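Local coordinates for protein serine acetyltransferase (PDB 3Q1X) that probably catalyses acetylation of the L-serine hydroxyl during cysteine biosynthesis, and binds L-serine in a pocket completed by a neighbouring subunit, at residues A[187-192]-A[219-224]; A[134-139]-A[164-169]; A[86-91]-A[140-145]. One frame throughout, in Å; residues are numbered along the deposited sequence.

The three contacts run from the active-site side of the left-handed beta helix back into the helical region before it. Contact 1 is polar and borders the bound serine, with buried residues at the pocket and exposed ones, Thr220 and Ile191, at its margin. Contact 2, the most central and buried throughout, sets helix 128-144 against the first turn of the beta helix through apolar groups. Contact 3 uses a later part of that same helix to meet helix 82-113 through small side chains and sulfur. Contacts 1 and 2 also touch the second subunit, whereas contact 3 does not. Tyr143 and His140 of contact 3 hydrogen-bond to Glu188 and Pro168, linking the helices to both other contacts.

Contact 1: residues A[187-192]-A[219-224]; sequences GETAII and GTKRHP. With SER (serine), chain B.
The serine pocket of this left-handed beta helix is built where Glu188 and Thr189 of one turn meet Arg222 and His223 of the next. Arg222 supplies the grip on the carboxylate. Its NE donates to serine OXT at 2.9 Å, and NH2 reaches serine O at 2.8 Å, so the guanidinium edge grips both carboxylate oxygens. The same NH2 makes a nearly straight salt bridge to Glu188 OE2 (2.9 Å, 174°). Glu188 OE2 is approached from its anti side, with the two flat groups turned 77° apart, while OE1 is bonded to Tyr143 OH. Because Arg222 NH1 is bonded to Thr220 O, the guanidinium is held against rotation.

Thr189 fixes the backbone that leads into Arg222 and His223. Its OG1 stands between the backbone N and the carbonyl carbon (chi1 69°), where it accepts a hydrogen bond from Arg222 N (2.9 Å) and a weak one from His223 N. Lys221 NZ curls back to Thr189 O (2.7 Å) and is further bonded to His223 O and Thr225 OG1. The His223 ring is sandwiched: Gly187 CA lies over one face, 3.7 Å from the ring centre, and Arg222 CG is offset over the opposite face. His223 CE1 comes within 3.3 Å of serine OXT. Ala206 and His208 also line the pocket, and Asp114 and Asp179 of the second subunit also hydrogen-bond to the ligand. Beyond the pocket, Ile191 N bonds to Pro224 O (3.1 Å), beginning the parallel pairing of strands 191-192 and 225-226 that is the hallmark of stacked turns in a hexapeptide-repeat beta helix.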
loop_
_atom_site.group_PDB
_atom_site.type_symbol
_atom_site.label_atom_id
_atom_site.label_comp_id
_atom_site.label_asym_id
_atom_site.label_seq_id
_atom_site.Cartn_x
_atom_site.Cartn_y
_atom_site.Cartn_z
ATOM N N GLY A 187 0.602 14.408 9.752
ATOM C CA GLY A 187 1.797 14.523 10.593
ATOM C C GLY A 187 1.611 14.551 12.100
ATOM O O GLY A 187 0.495 14.699 12.631
ATOM N N GLU A 188 2.741 14.420 12.788
ATOM C CA GLU A 188 2.807 14.332 14.241
ATOM C C GLU A 188 2.081 15.457 14.985
ATOM O O GLU A 188 1.537 15.244 16.061
ATOM C CB GLU A 188 4.274 14.294 14.672
ATOM C CG GLU A 188 4.489 14.178 16.187
ATOM C CD GLU A 188 5.932 13.872 16.557
ATOM O OE1 GLU A 188 6.179 13.403 17.690
ATOM O OE2 GLU A 188 6.821 14.088 15.717
ATOM N N THR A 189 2.107 16.661 14.423
ATOM C CA THR A 189 1.550 17.814 15.120
ATOM C C THR A 189 0.329 18.374 14.401
ATOM O O THR A 189 -0.106 19.498 14.670
ATOM C CB THR A 189 2.610 18.920 15.357
ATOM O OG1 THR A 189 2.970 19.522 14.110
ATOM C CG2 THR A 189 3.856 18.339 16.019
ATOM N N ALA A 190 -0.231 17.579 13.494
ATOM C CA ALA A 190 -1.477 17.953 12.832
ATOM C C ALA A 190 -2.625 17.959 13.837
ATOM O O ALA A 190 -2.684 17.118 14.730
ATOM C CB ALA A 190 -1.773 17.012 11.678
ATOM N N ILE A 191 -3.520 18.930 13.710
ATOM C CA ILE A 191 -4.723 18.994 14.542
ATOM C C ILE A 191 -5.916 19.092 13.600
ATOM O O ILE A 191 -5.949 19.961 12.732
ATOM C CB ILE A 191 -4.693 20.215 15.512
ATOM C CG1 ILE A 191 -3.478 20.136 16.455
ATOM C CG2 ILE A 191 -6.039 20.377 16.249
ATOM C CD1 ILE A 191 -3.715 19.492 17.811
ATOM N N ILE A 192 -6.892 18.204 13.775
ATOM C CA ILE A 192 -8.026 18.125 12.863
ATOM C C ILE A 192 -9.332 18.153 13.650
ATOM O O ILE A 192 -9.519 17.374 14.580
ATOM C CB ILE A 192 -7.975 16.831 12.003
ATOM C CG1 ILE A 192 -6.708 16.802 11.147
ATOM C CG2 ILE A 192 -9.226 16.697 11.143
ATOM C CD1 ILE A 192 -6.453 15.451 10.472
ATOM N N GLY A 219 10.900 17.784 16.578
ATOM C CA GLY A 219 9.542 18.125 16.988
ATOM C C GLY A 219 9.097 19.541 16.680
ATOM O O GLY A 219 9.453 20.109 15.645
ATOM N N THR A 220 8.326 20.097 17.612
ATOM C CA THR A 220 7.634 21.392 17.493
ATOM C C THR A 220 6.461 21.361 16.522
ATOM O O THR A 220 6.434 20.567 15.580
ATOM C CB THR A 220 8.551 22.596 17.142
ATOM O OG1 THR A 220 8.859 22.596 15.738
ATOM C CG2 THR A 220 9.826 22.604 18.005
ATOM N N LYS A 221 5.499 22.250 16.766
ATOM C CA LYS A 221 4.315 22.386 15.928
ATOM C C LYS A 221 4.730 22.845 14.531
ATOM O O LYS A 221 5.297 23.931 14.355
ATOM C CB LYS A 221 3.330 23.355 16.598
ATOM C CG LYS A 221 2.114 23.771 15.788
ATOM C CD LYS A 221 1.263 22.595 15.340
ATOM C CE LYS A 221 -0.147 23.066 14.983
ATOM N NZ LYS A 221 -0.912 22.040 14.229
ATOM N N ARG A 222 4.453 22.002 13.537
ATOM C CA ARG A 222 4.987 22.198 12.186
ATOM C C ARG A 222 4.059 21.651 11.098
ATOM O O ARG A 222 4.397 21.689 9.911
ATOM C CB ARG A 222 6.377 21.555 12.065
ATOM C CG ARG A 222 6.358 20.034 12.209
ATOM C CD ARG A 222 7.696 19.492 12.667
ATOM N NE ARG A 222 7.711 18.029 12.667
ATOM C CZ ARG A 222 7.396 17.266 13.706
ATOM N NH1 ARG A 222 7.018 17.808 14.862
ATOM N NH2 ARG A 222 7.456 15.942 13.583
ATOM N N HIS A 223 2.906 21.134 11.518
ATOM C CA HIS A 223 1.906 20.571 10.614
ATOM C C HIS A 223 0.604 21.382 10.754
ATOM O O HIS A 223 0.422 22.089 11.753
ATOM C CB HIS A 223 1.673 19.081 10.920
ATOM C CG HIS A 223 2.923 18.251 10.942
ATOM N ND1 HIS A 223 3.691 18.022 9.819
ATOM C CD2 HIS A 223 3.518 17.566 11.947
ATOM C CE1 HIS A 223 4.716 17.249 10.137
ATOM N NE2 HIS A 223 4.636 16.961 11.423
ATOM N N PRO A 224 -0.307 21.287 9.762
ATOM C CA PRO A 224 -1.494 22.147 9.771
ATOM C C PRO A 224 -2.461 21.935 10.933
ATOM O O PRO A 224 -2.509 20.859 11.533
ATOM C CB PRO A 224 -2.197 21.787 8.455
ATOM C CG PRO A 224 -1.116 21.252 7.580
ATOM C CD PRO A 224 -0.213 20.509 8.511
HETATM N N SER B . 8.205 13.503 8.780
HETATM C CA SER B . 8.274 14.987 8.615
HETATM C C SER B . 7.879 15.688 9.907
HETATM O O SER B . 7.487 15.048 10.881
HETATM C CB SER B . 7.368 15.441 7.468
HETATM O OG SER B . 5.999 15.203 7.771
HETATM O OXT SER B . 7.946 16.908 10.000
#

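Contact 2: residues A[134-139]-A[164-169]; sequences IVYRIA and IDIHPG
Apolar packing of Tyr136 and Ala139 on Ile166 and Pro168 joins helix 128-144 to the start of the left-handed beta helix, near the centre of the chain. Segment 164-169 contains strand 165-166, an outermost strand of its parallel sheet within this chain; Asp165 and His167 carry backbone hydrogen bonds to the next turn, while Ile166 faces the helix. No hydrogen bond crosses between the two segments.

The closest touch is Tyr136 CD1 on Ile166 CG2, at 3.6 Å. With CG1 of Ile166 beside the backbone N (chi1 -59°), CG2 takes the position opposite that N and comes up obliquely to the ring, the two side chains crossing at about a right angle. Farther along the ring, His167 O sits at the edge near Tyr136 CE1, 4.2 Å away, and the phenol ends in a hydrogen bond from Tyr136 OH to Ala170 O. One helical turn on, Ala139 packs against the proline ring. Met155 of helix 150-162 also touches Ala139. The backbone approach is tightest here, with Ala139 CA 5.4 Å from Pro168 CA, and the two side chains meet through Ala139 CB and Pro168 CB at 4.1 Å.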
loop_
_atom_site.group_PDB
_atom_site.type_symbol
_atom_site.label_atom_id
_atom_site.label_comp_id
_atom_site.label_asym_id
_atom_site.label_seq_id
_atom_site.Cartn_x
_atom_site.Cartn_y
_atom_site.Cartn_z
ATOM N N ILE A 134 -9.522 3.226 13.650
ATOM C CA ILE A 134 -9.629 2.324 14.804
ATOM C C ILE A 134 -8.301 2.205 15.540
ATOM O O ILE A 134 -8.235 2.349 16.759
ATOM C CB ILE A 134 -10.075 0.900 14.390
ATOM C CG1 ILE A 134 -11.536 0.868 13.943
ATOM C CG2 ILE A 134 -9.873 -0.086 15.523
ATOM C CD1 ILE A 134 -11.982 -0.503 13.405
ATOM N N VAL A 135 -7.249 1.922 14.781
ATOM C CA VAL A 135 -5.932 1.742 15.356
ATOM C C VAL A 135 -5.367 3.105 15.765
ATOM O O VAL A 135 -4.831 3.242 16.858
ATOM C CB VAL A 135 -5.009 0.957 14.409
ATOM C CG1 VAL A 135 -3.632 0.814 15.002
ATOM C CG2 VAL A 135 -5.613 -0.426 14.087
ATOM N N TYR A 136 -5.533 4.125 14.918
ATOM C CA TYR A 136 -5.072 5.470 15.268
ATOM C C TYR A 136 -5.584 5.962 16.633
ATOM O O TYR A 136 -4.831 6.566 17.410
ATOM C CB TYR A 136 -5.437 6.518 14.203
ATOM C CG TYR A 136 -5.503 7.904 14.820
ATOM C CD1 TYR A 136 -4.336 8.626 15.098
ATOM C CD2 TYR A 136 -6.729 8.453 15.212
ATOM C CE1 TYR A 136 -4.399 9.882 15.727
ATOM C CE2 TYR A 136 -6.798 9.699 15.842
ATOM C CZ TYR A 136 -5.634 10.401 16.095
ATOM O OH TYR A 136 -5.709 11.629 16.720
ATOM N N ARG A 137 -6.858 5.714 16.922
ATOM C CA ARG A 137 -7.438 6.285 18.130
ATOM C C ARG A 137 -6.806 5.683 19.382
ATOM O O ARG A 137 -6.666 6.358 20.415
ATOM C CB ARG A 137 -8.967 6.185 18.108
ATOM C CG ARG A 137 -9.565 7.103 17.028
ATOM C CD ARG A 137 -10.976 7.579 17.353
ATOM N NE ARG A 137 -11.557 8.335 16.239
ATOM C CZ ARG A 137 -11.310 9.621 15.995
ATOM N NH1 ARG A 137 -10.499 10.317 16.796
ATOM N NH2 ARG A 137 -11.884 10.214 14.961
ATOM N N ILE A 138 -6.377 4.429 19.272
ATOM C CA ILE A 138 -5.648 3.793 20.368
ATOM C C ILE A 138 -4.182 4.240 20.396
ATOM O O ILE A 138 -3.681 4.628 21.454
ATOM C CB ILE A 138 -5.826 2.257 20.368
ATOM C CG1 ILE A 138 -7.191 1.884 20.984
ATOM C CG2 ILE A 138 -4.692 1.572 21.128
ATOM C CD1 ILE A 138 -8.399 2.133 20.091
ATOM N N ALA A 139 -3.514 4.224 19.239
ATOM C CA ALA A 139 -2.127 4.705 19.129
ATOM C C ALA A 139 -1.939 6.123 19.689
ATOM O O ALA A 139 -0.916 6.428 20.325
ATOM C CB ALA A 139 -1.647 4.627 17.690
ATOM N N ILE A 164 -2.354 4.393 4.339
ATOM C CA ILE A 164 -2.712 5.608 5.072
ATOM C C ILE A 164 -1.682 5.812 6.190
ATOM O O ILE A 164 -1.404 4.888 6.964
ATOM C CB ILE A 164 -4.140 5.521 5.660
ATOM C CG1 ILE A 164 -5.179 5.284 4.557
ATOM C CG2 ILE A 164 -4.483 6.784 6.485
ATOM C CD1 ILE A 164 -6.558 4.955 5.088
ATOM N N ASP A 165 -1.145 7.023 6.262
ATOM C CA ASP A 165 0.037 7.338 7.050
ATOM C C ASP A 165 -0.318 8.408 8.066
ATOM O O ASP A 165 -0.221 9.597 7.780
ATOM C CB ASP A 165 1.155 7.835 6.115
ATOM C CG ASP A 165 2.534 7.838 6.777
ATOM O OD1 ASP A 165 2.656 7.602 8.012
ATOM O OD2 ASP A 165 3.519 8.068 6.038
ATOM N N ILE A 166 -0.736 7.983 9.253
ATOM C CA ILE A 166 -1.186 8.905 10.285
ATOM C C ILE A 166 -0.239 8.775 11.457
ATOM O O ILE A 166 -0.166 7.709 12.080
ATOM C CB ILE A 166 -2.630 8.586 10.773
ATOM C CG1 ILE A 166 -3.632 8.641 9.619
ATOM C CG2 ILE A 166 -3.037 9.558 11.889
ATOM C CD1 ILE A 166 -5.066 8.314 10.033
ATOM N N HIS A 167 0.505 9.834 11.752
ATOM C CA HIS A 167 1.395 9.801 12.907
ATOM C C HIS A 167 0.576 9.707 14.195
ATOM O O HIS A 167 -0.427 10.414 14.326
ATOM C CB HIS A 167 2.306 11.025 12.962
ATOM C CG HIS A 167 3.384 10.900 13.986
ATOM N ND1 HIS A 167 4.681 10.556 13.669
ATOM C CD2 HIS A 167 3.342 11.004 15.336
ATOM C CE1 HIS A 167 5.400 10.494 14.776
ATOM N NE2 HIS A 167 4.613 10.765 15.800
ATOM N N PRO A 168 0.979 8.821 15.137
ATOM C CA PRO A 168 0.201 8.685 16.371
ATOM C C PRO A 168 0.013 9.979 17.161
ATOM O O PRO A 168 -0.901 10.056 17.980
ATOM C CB PRO A 168 1.007 7.658 17.189
ATOM C CG PRO A 168 2.381 7.647 16.568
ATOM C CD PRO A 168 2.091 7.850 15.107
ATOM N N GLY A 169 0.867 10.975 16.904
ATOM C CA GLY A 169 0.778 12.303 17.541
ATOM C C GLY A 169 -0.351 13.197 17.047
ATOM O O GLY A 169 -0.775 14.109 17.756
#

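Contact 3: residues A[86-91]-A[140-145]; sequences HQCVMA and HVLYEC
Helices 82-113 and 128-144 meet here running in opposite senses but strongly inclined to one another, so that Cys88 faces Cys145 and Ala91, one turn later, faces Val141, back toward the start of the other segment. The CA atoms of Cys88 and Cys145 are 5.7 Å apart, nearer than those of Ala91 and Val141, which are 6.9 Å apart. The small side chains of Cys88, Ala91 and Cys145 are consistent with this closeness.

The two cysteines lie side by side without joining. Cys88 SG is placed 3.2 Å from Cys145 CB, an unusually short separation whose exact value is doubtful. The distance from Cys88 SG to Cys145 SG is 3.9 Å, far too long for a disulfide. In both residues the sulfur is anti to the carbonyl carbon and beside the backbone N (chi1 -73° in Cys88, -60° in Cys145), an arrangement that carries each SG across to the opposing helix. Cys145 SG then rests against the methyl of Ala91, at 3.4 Å from Ala91 CB.

Two branched side chains extend the contact beyond the sulfurs. Val141 CG1 approaches the backbone of Ala91, lying 3.5 Å from Ala91 O, and also touches the Ala91 methyl. Leu142 sends only one of its methyls across: CD2 meets Cys88 CB at 3.6 Å, while the residue as a whole is also packed by Val76 of helix 59-79 and Met154 of helix 150-162, which makes it a junction of four helices. Ile92 of helix 82-113 touches both Val141 and Leu142.

No hydrogen bond or salt bridge spans the two segments, so the contact rests on van der Waals packing of methyl groups and sulfur, with no directional bond between them.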
loop_
_atom_site.group_PDB
_atom_site.type_symbol
_atom_site.label_atom_id
_atom_site.label_comp_id
_atom_site.label_asym_id
_atom_site.label_seq_id
_atom_site.Cartn_x
_atom_site.Cartn_y
_atom_site.Cartn_z
ATOM N N HIS A 86 2.667 -0.198 32.048
ATOM C CA HIS A 86 1.481 -0.335 32.888
ATOM C C HIS A 86 0.621 0.929 32.870
ATOM O O HIS A 86 -0.590 0.854 32.668
ATOM C CB HIS A 86 1.874 -0.690 34.331
ATOM C CG HIS A 86 0.729 -0.632 35.292
ATOM N ND1 HIS A 86 -0.113 -1.704 35.512
ATOM C CD2 HIS A 86 0.272 0.373 36.076
ATOM C CE1 HIS A 86 -1.032 -1.363 36.400
ATOM N NE2 HIS A 86 -0.822 -0.108 36.757
ATOM N N GLN A 87 1.258 2.083 33.066
ATOM C CA GLN A 87 0.571 3.380 33.062
ATOM C C GLN A 87 -0.071 3.728 31.717
ATOM O O GLN A 87 -1.189 4.259 31.663
ATOM C CB GLN A 87 1.541 4.484 33.454
ATOM C CG GLN A 87 2.111 4.309 34.857
ATOM C CD GLN A 87 3.331 5.175 35.109
ATOM O OE1 GLN A 87 3.983 5.652 34.175
ATOM N NE2 GLN A 87 3.652 5.376 36.382
ATOM N N CYS A 88 0.646 3.433 30.639
ATOM C CA CYS A 88 0.153 3.715 29.298
ATOM C C CYS A 88 -1.039 2.854 28.945
ATOM O O CYS A 88 -1.981 3.335 28.324
ATOM C CB CYS A 88 1.257 3.531 28.270
ATOM S SG CYS A 88 2.478 4.840 28.336
ATOM N N VAL A 89 -0.996 1.583 29.349
ATOM C CA VAL A 89 -2.071 0.642 29.029
ATOM C C VAL A 89 -3.301 0.887 29.902
ATOM O O VAL A 89 -4.435 0.677 29.463
ATOM C CB VAL A 89 -1.601 -0.825 29.122
ATOM C CG1 VAL A 89 -2.766 -1.781 28.996
ATOM C CG2 VAL A 89 -0.589 -1.116 28.021
ATOM N N MET A 90 -3.071 1.330 31.133
ATOM C CA MET A 90 -4.177 1.768 31.985
ATOM C C MET A 90 -4.882 2.976 31.358
ATOM O O MET A 90 -6.108 3.053 31.390
ATOM C CB MET A 90 -3.706 2.069 33.414
ATOM C CG MET A 90 -3.345 0.816 34.236
ATOM S SD MET A 90 -4.672 -0.370 34.542
ATOM C CE MET A 90 -5.393 0.297 36.031
ATOM N N ALA A 91 -4.100 3.879 30.756
ATOM C CA ALA A 91 -4.629 5.032 30.017
ATOM C C ALA A 91 -5.433 4.652 28.777
ATOM O O ALA A 91 -6.478 5.251 28.502
ATOM C CB ALA A 91 -3.526 5.967 29.642
ATOM N N HIS A 140 -2.922 6.990 19.458
ATOM C CA HIS A 140 -2.886 8.349 19.991
ATOM C C HIS A 140 -2.881 8.414 21.524
ATOM O O HIS A 140 -2.210 9.281 22.099
ATOM C CB HIS A 140 -4.015 9.211 19.411
ATOM C CG HIS A 140 -3.933 10.651 19.812
ATOM N ND1 HIS A 140 -2.879 11.464 19.456
ATOM C CD2 HIS A 140 -4.764 11.416 20.559
ATOM C CE1 HIS A 140 -3.067 12.670 19.962
ATOM N NE2 HIS A 140 -4.207 12.670 20.628
ATOM N N VAL A 141 -3.596 7.498 22.185
ATOM C CA VAL A 141 -3.586 7.457 23.666
ATOM C C VAL A 141 -2.182 7.130 24.198
ATOM O O VAL A 141 -1.724 7.720 25.181
ATOM C CB VAL A 141 -4.664 6.505 24.249
ATOM C CG1 VAL A 141 -4.648 6.540 25.769
ATOM C CG2 VAL A 141 -6.039 6.909 23.760
ATOM N N LEU A 142 -1.502 6.197 23.530
ATOM C CA LEU A 142 -0.096 5.920 23.802
ATOM C C LEU A 142 0.768 7.167 23.644
ATOM O O LEU A 142 1.582 7.473 24.523
ATOM C CB LEU A 142 0.425 4.792 22.913
ATOM C CG LEU A 142 0.051 3.370 23.329
ATOM C CD1 LEU A 142 0.597 2.385 22.324
ATOM C CD2 LEU A 142 0.592 3.061 24.717
ATOM N N TYR A 143 0.582 7.893 22.542
ATOM C CA TYR A 143 1.345 9.108 22.303
ATOM C C TYR A 143 1.074 10.113 23.426
ATOM O O TYR A 143 1.999 10.721 23.971
ATOM C CB TYR A 143 1.028 9.723 20.930
ATOM C CG TYR A 143 1.966 10.855 20.560
ATOM C CD1 TYR A 143 3.146 10.614 19.846
ATOM C CD2 TYR A 143 1.695 12.166 20.960
ATOM C CE1 TYR A 143 4.021 11.658 19.524
ATOM C CE2 TYR A 143 2.558 13.207 20.655
ATOM C CZ TYR A 143 3.712 12.954 19.934
ATOM O OH TYR A 143 4.561 13.995 19.638
ATOM N N GLU A 144 -0.197 10.250 23.785
ATOM C CA GLU A 144 -0.585 11.148 24.876
ATOM C C GLU A 144 0.020 10.776 26.244
ATOM O O GLU A 144 0.124 11.634 27.119
ATOM C CB GLU A 144 -2.111 11.295 24.948
ATOM C CG GLU A 144 -2.673 12.184 23.827
ATOM C CD GLU A 144 -4.193 12.335 23.853
ATOM O OE1 GLU A 144 -4.907 11.385 24.252
ATOM O OE2 GLU A 144 -4.680 13.413 23.447
ATOM N N CYS A 145 0.430 9.520 26.424
ATOM C CA CYS A 145 1.147 9.109 27.646
ATOM C C CYS A 145 2.639 9.418 27.596
ATOM O O CYS A 145 3.357 9.225 28.592
ATOM C CB CYS A 145 0.961 7.624 27.922
ATOM S SG CYS A 145 -0.706 7.123 28.142
#